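Local coordinates for protein 3-dehydroshikimate dehydratase (Pseudomonas putida, PDB 5HMQ) that converts 3-dehydroshikimate to protocatechuate with loss of water, using a divalent metal ion, in the breakdown of quinate and shikimate, at residues A137-R142 and M202-W207; Q149-V154 and G186-F191; S409-V414 and V459-S464; F466-D471 and G493-P498. All blocks are in the same frame, centred on the assembly; numbering follows the deposited sequence.

Contacts 1 and 2 belong to the TIM-barrel part of the chain, which carries the dehydratase metal site; contacts 3 and 4 belong to the dioxygenase-like part. In the barrel, contact 2 is nested within the loop closed by contact 1, with centres 20 Å apart, and A137 CB meets V150 CG2 at 3.5 Å. The W140 side chain lies about 8 Å from the barrel's magnesium ion. Contacts 3 and 4 have centres 11 Å apart and touch directly: L411 CD1 packs on F466 CZ at 3.5 Å. In contact 4, the R496 side chain is about 9 Å from the second magnesium ion. The centres of contacts 1 and 3 are 36 Å apart.

Contact 1 of 4, residues A137-R142 and M202-W207; sequences ALAWGR and MDVLEW
The type I turn from L138 to G141 brings A139 and W140 alongside the first turn of helix 204-211, with the CA atoms of W140 and L205 6.6 Å apart. L205 does most of the touching on the helix side. Its CD1 methyl sits over one face of the W140 indole in a CH-pi contact, 3.5 Å from the centroid of the five-membered ring, and comes within 3.3 Å of W140 CE2. The other face of the indole rests on L138 CB, so the ring is held between its own turn and the helix. W140 chi1 of 53° places CG between the backbone N and the carbonyl carbon, which lays the indole across L205 at about a right angle. Beside this pair, A139 CB meets V204 CG1 at 3.6 Å. D203 N-caps the helix through a weak bond from E206 N to D203 OD2. E206 itself forms a salt bridge with R597 of the second subunit. W140 also meets the ring of H170, and its side chain is about 8 Å from the magnesium ion. Here the loop after strand 132-136 meets the helix after strand 189-194 beside the catalytic metal site, at the C-terminal mouth of the TIM barrel.

Contact 2 of 4, residues Q149-V154 and G186-F191; sequences QVWNLV and GDKIFF
W151 holds CG anti to its backbone N (chi1 170°), swinging the indole out from helix 147-157, while K188, with CG anti to its carbonyl carbon (chi1 -63°), sets CB and CG beside that ring; bends at chi2 and chi3 then carry CE toward V154. The two side chains cross at about a right angle. Helix 147-157 is the connecting helix of the right-handed beta-alpha-beta crossover between the parallel strands 132-136 and 162-167 of the TIM barrel, and the contact reaches from it to the lead-in of the next strand, 189-194. The six-membered end of the indole makes the touch: W151 CZ3 is 3.7 Å from K188 CB, and W151 CH2 is 4.0 Å from K188 CG. Three residues further along the helix, on the same side, V154 points toward residues 186-188, and its CG1 comes to 4.3 Å from K188 CE, a looser approach. The lysine thus presents its apolar stem to both helix residues, CB and CG to the tryptophan and CE to the valine.

Between the segments runs strand 162-167, whose V164 is touched by both W151 and V154; P185 also packs on W151. On the strand side, the backbone of K188 pairs with V164, which makes strand 189-194 the parallel neighbour of 162-167. The bends in the lysine chain turn its charged end back to the start of that same neighbouring strand: K188 NZ donates a hydrogen bond to L162 O, with a weak second one to H159 O.

Contact 3 of 4, residues S409-V414 and V459-S464; sequences SLLYLV and VLFYKS
L411 is the residue through which strand 410-414 meets F461 and Y462 of helix 455-465, and the residues on either side of it have partners within their own domain. S409, just ahead of the strand, hydrogen-bonds through OG to D407. L410 packs on F352 of helix 352-360, and its backbone pairs with C365 and T367. L411 then points toward the helix. With its CG anti to the carbonyl carbon (chi1 -66°), both methyls reach the aromatic pair: CD1 lies near the plane of the F461 ring, at its edge, 4.1 Å from F461 CE2, and CD2 is 3.9 Å from Y462 OH. Leucine and phenylalanine extend from opposite directions. L411 CD1, like CD2, is 3.9 Å from Y462 OH, and it also approaches Y462 CE1, at 4.3 Å, so this one branch serves both rings.

Y412 turns away to place its hydroxyl in a hydrogen bond with E302, while V414 packs on A368. On the helix side, the two aromatic rings support each other: F461 CD2 stands 3.7 Å above one face of Y462, offset toward the rim. At the end of the helical segment, L460 O accepts from both S464 N and S464 OG, the latter at 2.7 Å, and the two donors approach from opposite faces of the carbonyl plane.

All three touching residues are buried. The contact joins the closing strand of one beta-alpha-beta-beta-beta module to the helix of the next, a largely apolar interface between the two vicinal-oxygen-chelate domains of the dioxygenase-like half.

Contact 4 of 4, residues F466-D471 and G493-P498; sequences FDFAAD and GTLRLP
D471 OD2 and R496 NH2 form a salt bridge at 2.8 Å, with an N-H...O angle of 147°. The carboxylate oxygen uses its syn lone pair and lies at the edge of the guanidinium, 21° out of its plane; the two planar groups are turned 42° against each other. This is a single-point grip, because R496 NE is 3.5 Å from the same OD2 and instead gives a weak hydrogen bond to the hydroxyl of Y612. R496 NH1 is taken up by A610 O, so the guanidinium is held on several sides and its rotation is restricted. A bend at chi3 carries the arginine's end back to the aspartate although its CB points away from segment 466-471. The arginine side chain also passes about 4 Å from that of the magnesium ligand H445, consistent with a second-shell position at this metal site.

L495 projects from the chain in the opposite sense to R496 and makes an apolar contact. Its CD1 approaches F468 CZ at 3.7 Å, with L495 CB 4.0 Å from the same ring atom, and the two side chains cross at about a right angle. F468 also meets the ring of Y462 from helix 455-465, while L495 reaches Y295 and V298 of strand 295-304 of the first VOC domain. In the mixed sheet, strand 484-489 runs between 469-474 and 496-501, antiparallel to both; the contact therefore reaches across this intervening strand, from the edge strand 469-474 to 496-501, with strand 440-450 flanking 496-501 on its other side.

Contact 1 of 4, residues A137-R142 and M202-W207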
loop_
_atom_site.group_PDB
_atom_site.type_symbol
_atom_site.label_atom_id
_atom_site.label_comp_id
_atom_site.label_asym_id
_atom_site.label_seq_id
_atom_site.Cartn_x
_atom_site.Cartn_y
_atom_site.Cartn_z
ATOM N N ALA C 137 1.093 29.769 10.602
ATOM C CA ALA C 137 0.932 30.311 9.259
ATOM C C ALA C 137 0.847 29.168 8.255
ATOM O O ALA C 137 1.752 28.330 8.180
ATOM C CB ALA C 137 2.090 31.240 8.898
ATOM N N LEU C 138 -0.244 29.124 7.500
ATOM C CA LEU C 138 -0.305 28.263 6.331
ATOM C C LEU C 138 0.459 28.918 5.190
ATOM O O LEU C 138 0.376 30.133 4.992
ATOM C CB LEU C 138 -1.754 28.004 5.923
ATOM C CG LEU C 138 -2.638 27.350 6.987
ATOM C CD1 LEU C 138 -4.070 27.220 6.489
ATOM C CD2 LEU C 138 -2.084 25.996 7.397
ATOM N N ALA C 139 1.214 28.110 4.442
ATOM C CA ALA C 139 1.997 28.642 3.331
ATOM C C ALA C 139 1.131 29.327 2.281
ATOM O O ALA C 139 1.649 30.122 1.491
ATOM C CB ALA C 139 2.819 27.529 2.682
ATOM N N TRP C 140 -0.172 29.041 2.255
ATOM C CA TRP C 140 -1.104 29.674 1.332
ATOM C C TRP C 140 -2.063 30.629 2.038
ATOM O O TRP C 140 -3.154 30.897 1.526
ATOM C CB TRP C 140 -1.887 28.610 0.561
ATOM C CG TRP C 140 -2.545 27.606 1.451
ATOM C CD1 TRP C 140 -3.811 27.662 1.954
ATOM C CD2 TRP C 140 -1.969 26.391 1.948
ATOM N NE1 TRP C 140 -4.060 26.557 2.734
ATOM C CE2 TRP C 140 -2.942 25.765 2.750
ATOM C CE3 TRP C 140 -0.721 25.776 1.793
ATOM C CZ2 TRP C 140 -2.713 24.545 3.390
ATOM C CZ3 TRP C 140 -0.492 24.569 2.431
ATOM C CH2 TRP C 140 -1.485 23.966 3.219
ATOM N N GLY C 141 -1.680 31.136 3.208
ATOM C CA GLY C 141 -2.522 32.096 3.901
ATOM C C GLY C 141 -2.737 33.359 3.088
ATOM O O GLY C 141 -1.858 33.815 2.355
ATOM N N ARG C 142 -3.935 33.930 3.228
ATOM C CA ARG C 142 -4.286 35.120 2.457
ATOM C C ARG C 142 -3.425 36.322 2.834
ATOM O O ARG C 142 -2.953 37.052 1.955
ATOM C CB ARG C 142 -5.769 35.442 2.634
ATOM C CG ARG C 142 -6.182 36.680 1.880
ATOM C CD ARG C 142 -6.321 36.435 0.394
ATOM N NE ARG C 142 -6.891 37.605 -0.266
ATOM C CZ ARG C 142 -6.210 38.721 -0.516
ATOM N NH1 ARG C 142 -4.934 38.823 -0.161
ATOM N NH2 ARG C 142 -6.805 39.741 -1.122
HETATM N N MSE C 202 5.374 22.762 -7.399
HETATM C CA MSE C 202 3.968 22.413 -7.308
HETATM C C MSE C 202 3.210 23.442 -6.488
HETATM O O MSE C 202 3.798 24.113 -5.638
HETATM C CB MSE C 202 3.831 21.023 -6.686
HETATM C CG MSE C 202 2.439 20.435 -6.687
HETATM SE SE MSE C 202 2.497 18.680 -5.861
HETATM C CE MSE C 202 0.660 18.132 -6.152
ATOM N N ASP C 203 1.913 23.582 -6.756
ATOM C CA ASP C 203 1.059 24.385 -5.894
ATOM C C ASP C 203 1.223 23.921 -4.455
ATOM O O ASP C 203 1.039 22.738 -4.151
ATOM C CB ASP C 203 -0.399 24.258 -6.345
ATOM C CG ASP C 203 -1.355 25.044 -5.472
ATOM O OD1 ASP C 203 -1.335 26.291 -5.541
ATOM O OD2 ASP C 203 -2.128 24.413 -4.718
ATOM N N VAL C 204 1.575 24.858 -3.571
ATOM C CA VAL C 204 1.997 24.484 -2.223
ATOM C C VAL C 204 0.862 23.814 -1.459
ATOM O O VAL C 204 1.101 22.942 -0.615
ATOM C CB VAL C 204 2.554 25.715 -1.480
ATOM C CG1 VAL C 204 3.128 25.309 -0.142
ATOM C CG2 VAL C 204 3.627 26.384 -2.320
ATOM N N LEU C 205 -0.386 24.180 -1.756
ATOM C CA LEU C 205 -1.520 23.546 -1.090
ATOM C C LEU C 205 -1.621 22.073 -1.460
ATOM O O LEU C 205 -1.796 21.215 -0.588
ATOM C CB LEU C 205 -2.814 24.276 -1.449
ATOM C CG LEU C 205 -4.109 23.617 -0.965
ATOM C CD1 LEU C 205 -4.501 24.066 0.420
ATOM C CD2 LEU C 205 -5.233 23.898 -1.949
ATOM N N GLU C 206 -1.501 21.758 -2.751
ATOM C CA GLU C 206 -1.514 20.361 -3.173
ATOM C C GLU C 206 -0.227 19.653 -2.772
ATOM O O GLU C 206 -0.248 18.459 -2.450
ATOM C CB GLU C 206 -1.723 20.276 -4.686
ATOM C CG GLU C 206 -2.900 21.086 -5.215
ATOM C CD GLU C 206 -4.242 20.441 -4.929
ATOM O OE1 GLU C 206 -4.276 19.224 -4.642
ATOM O OE2 GLU C 206 -5.267 21.153 -4.995
ATOM N N TRP C 207 0.897 20.375 -2.788
ATOM C CA TRP C 207 2.162 19.836 -2.300
ATOM C C TRP C 207 2.049 19.394 -0.846
ATOM O O TRP C 207 2.529 18.315 -0.477
ATOM C CB TRP C 207 3.251 20.899 -2.475
ATOM C CG TRP C 207 4.659 20.485 -2.164
ATOM C CD1 TRP C 207 5.109 19.235 -1.853
ATOM C CD2 TRP C 207 5.809 21.339 -2.155
ATOM N NE1 TRP C 207 6.468 19.262 -1.639
ATOM C CE2 TRP C 207 6.920 20.543 -1.819
ATOM C CE3 TRP C 207 6.005 22.703 -2.395
ATOM C CZ2 TRP C 207 8.209 21.064 -1.719
ATOM C CZ3 TRP C 207 7.283 23.219 -2.293
ATOM C CH2 TRP C 207 8.368 22.402 -1.958
#

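Contact 2 of 4, residues Q149-V154 and G186-F191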
loop_
_atom_site.group_PDB
_atom_site.type_symbol
_atom_site.label_atom_id
_atom_site.label_comp_id
_atom_site.label_asym_id
_atom_site.label_seq_id
_atom_site.Cartn_x
_atom_site.Cartn_y
_atom_site.Cartn_z
ATOM N N GLN C 149 5.809 36.709 9.978
ATOM C CA GLN C 149 4.574 37.465 10.169
ATOM C C GLN C 149 3.824 36.993 11.407
ATOM O O GLN C 149 3.219 37.804 12.119
ATOM C CB GLN C 149 3.685 37.352 8.932
ATOM C CG GLN C 149 4.261 38.000 7.687
ATOM C CD GLN C 149 3.527 37.578 6.428
ATOM O OE1 GLN C 149 3.614 36.427 6.003
ATOM N NE2 GLN C 149 2.801 38.512 5.825
ATOM N N VAL C 150 3.836 35.685 11.669
ATOM C CA VAL C 150 3.182 35.154 12.862
ATOM C C VAL C 150 3.797 35.764 14.114
ATOM O O VAL C 150 3.089 36.266 14.994
ATOM C CB VAL C 150 3.266 33.618 12.884
ATOM C CG1 VAL C 150 2.982 33.089 14.286
ATOM C CG2 VAL C 150 2.292 33.029 11.893
ATOM N N TRP C 151 5.127 35.727 14.211
ATOM C CA TRP C 151 5.793 36.282 15.384
ATOM C C TRP C 151 5.565 37.786 15.487
ATOM O O TRP C 151 5.419 38.321 16.591
ATOM C CB TRP C 151 7.288 35.964 15.345
ATOM C CG TRP C 151 8.079 36.708 16.382
ATOM C CD1 TRP C 151 9.171 37.498 16.167
ATOM C CD2 TRP C 151 7.836 36.733 17.796
ATOM N NE1 TRP C 151 9.622 38.014 17.359
ATOM C CE2 TRP C 151 8.820 37.560 18.373
ATOM C CE3 TRP C 151 6.881 36.138 18.629
ATOM C CZ2 TRP C 151 8.878 37.808 19.743
ATOM C CZ3 TRP C 151 6.940 36.384 19.989
ATOM C CH2 TRP C 151 7.932 37.211 20.533
ATOM N N ASN C 152 5.522 38.481 14.348
ATOM C CA ASN C 152 5.230 39.911 14.362
ATOM C C ASN C 152 3.894 40.187 15.039
ATOM O O ASN C 152 3.786 41.074 15.892
ATOM C CB ASN C 152 5.220 40.462 12.934
ATOM C CG ASN C 152 5.047 41.972 12.888
ATOM O OD1 ASN C 152 5.056 42.643 13.921
ATOM N ND2 ASN C 152 4.841 42.507 11.693
ATOM N N LEU C 153 2.858 39.427 14.672
ATOM C CA LEU C 153 1.537 39.649 15.249
ATOM C C LEU C 153 1.470 39.151 16.688
ATOM O O LEU C 153 0.873 39.807 17.549
ATOM C CB LEU C 153 0.471 38.969 14.392
ATOM C CG LEU C 153 0.364 39.455 12.945
ATOM C CD1 LEU C 153 -0.648 38.628 12.162
ATOM C CD2 LEU C 153 0.004 40.931 12.900
ATOM N N VAL C 154 2.070 37.991 16.967
ATOM C CA VAL C 154 2.040 37.444 18.321
ATOM C C VAL C 154 2.788 38.360 19.282
ATOM O O VAL C 154 2.351 38.586 20.417
ATOM C CB VAL C 154 2.608 36.013 18.332
ATOM C CG1 VAL C 154 2.816 35.523 19.757
ATOM C CG2 VAL C 154 1.676 35.071 17.583
ATOM N N GLY C 186 12.087 31.648 23.630
ATOM C CA GLY C 186 11.736 30.239 23.677
ATOM C C GLY C 186 10.349 29.973 24.225
ATOM O O GLY C 186 9.674 29.035 23.792
ATOM N N ASP C 187 9.900 30.785 25.184
ATOM C CA ASP C 187 8.604 30.556 25.806
ATOM C C ASP C 187 7.435 31.062 24.966
ATOM O O ASP C 187 6.283 30.767 25.302
ATOM C CB ASP C 187 8.561 31.214 27.190
ATOM C CG ASP C 187 8.649 32.727 27.122
ATOM O OD1 ASP C 187 9.218 33.253 26.143
ATOM O OD2 ASP C 187 8.138 33.397 28.043
ATOM N N LYS C 188 7.695 31.801 23.888
ATOM C CA LYS C 188 6.635 32.227 22.982
ATOM C C LYS C 188 6.392 31.239 21.848
ATOM O O LYS C 188 5.449 31.429 21.071
ATOM C CB LYS C 188 6.944 33.615 22.408
ATOM C CG LYS C 188 7.004 34.718 23.458
ATOM C CD LYS C 188 5.804 34.679 24.406
ATOM C CE LYS C 188 4.493 34.974 23.685
ATOM N NZ LYS C 188 3.317 34.843 24.585
ATOM N N ILE C 189 7.220 30.208 21.724
ATOM C CA ILE C 189 6.973 29.111 20.797
ATOM C C ILE C 189 6.212 28.035 21.560
ATOM O O ILE C 189 6.710 27.507 22.560
ATOM C CB ILE C 189 8.287 28.559 20.222
ATOM C CG1 ILE C 189 9.044 29.653 19.468
ATOM C CG2 ILE C 189 8.018 27.373 19.313
ATOM C CD1 ILE C 189 10.459 29.261 19.082
ATOM N N PHE C 190 4.996 27.726 21.108
ATOM C CA PHE C 190 4.142 26.785 21.821
ATOM C C PHE C 190 4.188 25.366 21.273
ATOM O O PHE C 190 3.885 24.427 22.018
ATOM C CB PHE C 190 2.686 27.266 21.812
ATOM C CG PHE C 190 2.407 28.395 22.765
ATOM C CD1 PHE C 190 3.422 28.944 23.536
ATOM C CD2 PHE C 190 1.121 28.895 22.905
ATOM C CE1 PHE C 190 3.161 29.979 24.418
ATOM C CE2 PHE C 190 0.853 29.929 23.788
ATOM C CZ PHE C 190 1.875 30.474 24.543
ATOM N N PHE C 191 4.565 25.176 20.012
ATOM C CA PHE C 191 4.456 23.854 19.411
ATOM C C PHE C 191 5.271 23.822 18.127
ATOM O O PHE C 191 5.374 24.828 17.420
ATOM C CB PHE C 191 2.992 23.502 19.117
ATOM C CG PHE C 191 2.695 22.036 19.191
ATOM C CD1 PHE C 191 2.411 21.437 20.407
ATOM C CD2 PHE C 191 2.701 21.254 18.050
ATOM C CE1 PHE C 191 2.134 20.087 20.483
ATOM C CE2 PHE C 191 2.423 19.905 18.118
ATOM C CZ PHE C 191 2.143 19.318 19.337
#

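Contact 3 of 4, residues S409-V414 and V459-S464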
loop_
_atom_site.group_PDB
_atom_site.type_symbol
_atom_site.label_atom_id
_atom_site.label_comp_id
_atom_site.label_asym_id
_atom_site.label_seq_id
_atom_site.Cartn_x
_atom_site.Cartn_y
_atom_site.Cartn_z
ATOM N N SER C 409 14.304 -10.437 4.831
ATOM C CA SER C 409 15.741 -10.605 4.689
ATOM C C SER C 409 16.521 -10.046 5.878
ATOM O O SER C 409 16.050 -9.196 6.638
ATOM C CB SER C 409 16.225 -9.935 3.401
ATOM O OG SER C 409 15.906 -8.555 3.386
ATOM N N LEU C 410 17.747 -10.549 6.013
ATOM C CA LEU C 410 18.649 -10.269 7.120
ATOM C C LEU C 410 19.865 -9.487 6.637
ATOM O O LEU C 410 20.244 -9.556 5.465
ATOM C CB LEU C 410 19.106 -11.569 7.790
ATOM C CG LEU C 410 18.000 -12.456 8.361
ATOM C CD1 LEU C 410 18.588 -13.698 9.014
ATOM C CD2 LEU C 410 17.151 -11.671 9.354
ATOM N N LEU C 411 20.473 -8.739 7.556
ATOM C CA LEU C 411 21.742 -8.054 7.319
ATOM C C LEU C 411 22.745 -8.534 8.360
ATOM O O LEU C 411 22.623 -8.200 9.543
ATOM C CB LEU C 411 21.577 -6.535 7.380
ATOM C CG LEU C 411 20.720 -5.860 6.308
ATOM C CD1 LEU C 411 20.454 -4.413 6.677
ATOM C CD2 LEU C 411 21.410 -5.940 4.955
ATOM N N TYR C 412 23.731 -9.315 7.924
ATOM C CA TYR C 412 24.766 -9.803 8.827
ATOM C C TYR C 412 25.843 -8.746 9.027
ATOM O O TYR C 412 26.271 -8.083 8.078
ATOM C CB TYR C 412 25.412 -11.079 8.291
ATOM C CG TYR C 412 24.450 -12.171 7.896
ATOM C CD1 TYR C 412 23.660 -12.809 8.842
ATOM C CD2 TYR C 412 24.361 -12.592 6.578
ATOM C CE1 TYR C 412 22.790 -13.818 8.480
ATOM C CE2 TYR C 412 23.505 -13.600 6.210
ATOM C CZ TYR C 412 22.718 -14.209 7.160
ATOM O OH TYR C 412 21.856 -15.214 6.785
ATOM N N LEU C 413 26.289 -8.600 10.271
ATOM C CA LEU C 413 27.334 -7.646 10.631
ATOM C C LEU C 413 28.637 -8.424 10.789
ATOM O O LEU C 413 28.918 -8.973 11.858
ATOM C CB LEU C 413 26.960 -6.894 11.904
ATOM C CG LEU C 413 25.569 -6.256 11.880
ATOM C CD1 LEU C 413 25.262 -5.567 13.199
ATOM C CD2 LEU C 413 25.447 -5.281 10.718
ATOM N N VAL C 414 29.436 -8.464 9.726
ATOM C CA VAL C 414 30.652 -9.267 9.682
ATOM C C VAL C 414 31.843 -8.357 9.940
ATOM O O VAL C 414 32.092 -7.409 9.184
ATOM C CB VAL C 414 30.797 -9.991 8.336
ATOM C CG1 VAL C 414 32.097 -10.780 8.296
ATOM C CG2 VAL C 414 29.607 -10.909 8.103
ATOM N N VAL C 459 13.760 3.844 3.048
ATOM C CA VAL C 459 14.701 4.962 3.031
ATOM C C VAL C 459 15.080 5.354 4.453
ATOM O O VAL C 459 16.264 5.497 4.782
ATOM C CB VAL C 459 14.107 6.153 2.257
ATOM C CG1 VAL C 459 14.961 7.395 2.459
ATOM C CG2 VAL C 459 13.986 5.820 0.778
ATOM N N LEU C 460 14.077 5.526 5.318
ATOM C CA LEU C 460 14.346 5.874 6.709
ATOM C C LEU C 460 15.088 4.751 7.423
ATOM O O LEU C 460 15.936 5.008 8.286
ATOM C CB LEU C 460 13.039 6.205 7.428
ATOM C CG LEU C 460 13.137 6.486 8.925
ATOM C CD1 LEU C 460 14.124 7.607 9.196
ATOM C CD2 LEU C 460 11.770 6.842 9.474
ATOM N N PHE C 461 14.776 3.501 7.080
ATOM C CA PHE C 461 15.457 2.362 7.690
ATOM C C PHE C 461 16.963 2.443 7.473
ATOM O O PHE C 461 17.748 2.302 8.418
ATOM C CB PHE C 461 14.885 1.061 7.115
ATOM C CG PHE C 461 15.657 -0.177 7.488
ATOM C CD1 PHE C 461 15.403 -0.837 8.679
ATOM C CD2 PHE C 461 16.616 -0.696 6.630
ATOM C CE1 PHE C 461 16.106 -1.979 9.017
ATOM C CE2 PHE C 461 17.322 -1.837 6.962
ATOM C CZ PHE C 461 17.065 -2.480 8.157
ATOM N N TYR C 462 17.386 2.689 6.231
ATOM C CA TYR C 462 18.812 2.725 5.925
ATOM C C TYR C 462 19.457 4.033 6.371
ATOM O O TYR C 462 20.617 4.037 6.800
ATOM C CB TYR C 462 19.036 2.488 4.431
ATOM C CG TYR C 462 19.191 1.024 4.081
ATOM C CD1 TYR C 462 20.361 0.339 4.389
ATOM C CD2 TYR C 462 18.169 0.325 3.451
ATOM C CE1 TYR C 462 20.511 -1.000 4.076
ATOM C CE2 TYR C 462 18.310 -1.017 3.134
ATOM C CZ TYR C 462 19.485 -1.673 3.448
ATOM O OH TYR C 462 19.635 -3.005 3.136
ATOM N N LYS C 463 18.734 5.153 6.272
ATOM C CA LYS C 463 19.298 6.425 6.712
ATOM C C LYS C 463 19.574 6.430 8.212
ATOM O O LYS C 463 20.596 6.962 8.657
ATOM C CB LYS C 463 18.371 7.585 6.349
ATOM C CG LYS C 463 18.515 8.097 4.931
ATOM C CD LYS C 463 17.712 9.377 4.749
ATOM C CE LYS C 463 18.062 10.082 3.450
ATOM N NZ LYS C 463 17.267 11.329 3.273
ATOM N N SER C 464 18.673 5.859 9.010
ATOM C CA SER C 464 18.822 5.957 10.458
ATOM C C SER C 464 19.683 4.834 11.032
ATOM O O SER C 464 20.670 5.103 11.724
ATOM C CB SER C 464 17.445 5.978 11.134
ATOM O OG SER C 464 16.728 4.778 10.907
#

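Contact 4 of 4, residues F466-D471 and G493-P498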
loop_
_atom_site.group_PDB
_atom_site.type_symbol
_atom_site.label_atom_id
_atom_site.label_comp_id
_atom_site.label_asym_id
_atom_site.label_seq_id
_atom_site.Cartn_x
_atom_site.Cartn_y
_atom_site.Cartn_z
ATOM N N PHE C 466 21.770 2.736 9.624
ATOM C CA PHE C 466 23.093 2.552 9.040
ATOM C C PHE C 466 23.719 3.851 8.548
ATOM O O PHE C 466 24.794 3.815 7.937
ATOM C CB PHE C 466 23.015 1.526 7.908
ATOM C CG PHE C 466 22.564 0.171 8.365
ATOM C CD1 PHE C 466 23.455 -0.699 8.969
ATOM C CD2 PHE C 466 21.245 -0.219 8.219
ATOM C CE1 PHE C 466 23.041 -1.943 9.402
ATOM C CE2 PHE C 466 20.824 -1.460 8.651
ATOM C CZ PHE C 466 21.723 -2.324 9.244
ATOM N N ASP C 467 23.076 4.994 8.799
ATOM C CA ASP C 467 23.619 6.314 8.461
ATOM C C ASP C 467 23.963 6.417 6.975
ATOM O O ASP C 467 24.997 6.969 6.595
ATOM C CB ASP C 467 24.832 6.651 9.332
ATOM C CG ASP C 467 25.148 8.136 9.343
ATOM O OD1 ASP C 467 24.234 8.940 9.065
ATOM O OD2 ASP C 467 26.308 8.499 9.636
ATOM N N PHE C 468 23.093 5.877 6.127
ATOM C CA PHE C 468 23.215 6.107 4.696
ATOM C C PHE C 468 22.758 7.520 4.343
ATOM O O PHE C 468 22.044 8.179 5.103
ATOM C CB PHE C 468 22.399 5.077 3.911
ATOM C CG PHE C 468 23.064 3.731 3.788
ATOM C CD1 PHE C 468 24.039 3.331 4.686
ATOM C CD2 PHE C 468 22.711 2.868 2.764
ATOM C CE1 PHE C 468 24.649 2.095 4.569
ATOM C CE2 PHE C 468 23.317 1.631 2.640
ATOM C CZ PHE C 468 24.287 1.245 3.544
ATOM N N ALA C 469 23.175 7.980 3.165
ATOM C CA ALA C 469 22.839 9.312 2.685
ATOM C C ALA C 469 22.191 9.222 1.309
ATOM O O ALA C 469 22.354 8.238 0.585
ATOM C CB ALA C 469 24.077 10.218 2.629
ATOM N N ALA C 470 21.454 10.275 0.961
ATOM C CA ALA C 470 20.807 10.357 -0.342
ATOM C C ALA C 470 21.835 10.417 -1.467
ATOM O O ALA C 470 22.929 10.967 -1.315
ATOM C CB ALA C 470 19.892 11.581 -0.405
ATOM N N ASP C 471 21.474 9.830 -2.607
ATOM C CA ASP C 471 22.367 9.751 -3.762
ATOM C C ASP C 471 21.542 9.721 -5.050
ATOM O O ASP C 471 21.659 8.816 -5.880
ATOM C CB ASP C 471 23.282 8.533 -3.647
ATOM C CG ASP C 471 24.360 8.508 -4.717
ATOM O OD1 ASP C 471 24.836 9.593 -5.117
ATOM O OD2 ASP C 471 24.725 7.399 -5.164
ATOM N N GLY C 493 30.876 5.501 0.477
ATOM C CA GLY C 493 30.583 5.037 -0.863
ATOM C C GLY C 493 30.826 3.568 -1.135
ATOM O O GLY C 493 30.595 3.126 -2.268
ATOM N N THR C 494 31.277 2.790 -0.148
ATOM C CA THR C 494 31.534 1.376 -0.399
ATOM C C THR C 494 30.245 0.578 -0.542
ATOM O O THR C 494 30.281 -0.550 -1.046
ATOM C CB THR C 494 32.396 0.775 0.714
ATOM O OG1 THR C 494 31.657 0.753 1.942
ATOM C CG2 THR C 494 33.667 1.594 0.905
ATOM N N LEU C 495 29.116 1.136 -0.113
ATOM C CA LEU C 495 27.808 0.521 -0.281
ATOM C C LEU C 495 26.892 1.499 -1.003
ATOM O O LEU C 495 26.738 2.645 -0.570
ATOM C CB LEU C 495 27.196 0.140 1.071
ATOM C CG LEU C 495 27.940 -0.855 1.960
ATOM C CD1 LEU C 495 27.367 -0.834 3.367
ATOM C CD2 LEU C 495 27.879 -2.258 1.379
ATOM N N ARG C 496 26.286 1.048 -2.100
ATOM C CA ARG C 496 25.405 1.883 -2.909
ATOM C C ARG C 496 24.154 1.083 -3.223
ATOM O O ARG C 496 24.238 -0.072 -3.650
ATOM C CB ARG C 496 26.074 2.362 -4.205
ATOM C CG ARG C 496 27.386 3.102 -4.014
ATOM C CD ARG C 496 27.863 3.715 -5.325
ATOM N NE ARG C 496 27.023 4.814 -5.790
ATOM C CZ ARG C 496 27.359 5.649 -6.765
ATOM N NH1 ARG C 496 28.522 5.513 -7.375
ATOM N NH2 ARG C 496 26.536 6.626 -7.124
ATOM N N LEU C 497 22.997 1.708 -3.028
ATOM C CA LEU C 497 21.714 1.009 -3.041
ATOM C C LEU C 497 20.683 1.856 -3.768
ATOM O O LEU C 497 19.900 2.584 -3.145
ATOM C CB LEU C 497 21.265 0.691 -1.613
ATOM C CG LEU C 497 20.215 -0.393 -1.386
ATOM C CD1 LEU C 497 20.865 -1.766 -1.382
ATOM C CD2 LEU C 497 19.499 -0.131 -0.072
ATOM N N PRO C 498 20.665 1.801 -5.099
ATOM C CA PRO C 498 19.565 2.429 -5.835
ATOM C C PRO C 498 18.260 1.697 -5.573
ATOM O O PRO C 498 18.240 0.502 -5.266
ATOM C CB PRO C 498 19.997 2.318 -7.302
ATOM C CG PRO C 498 21.035 1.258 -7.328
ATOM C CD PRO C 498 21.705 1.270 -5.993
#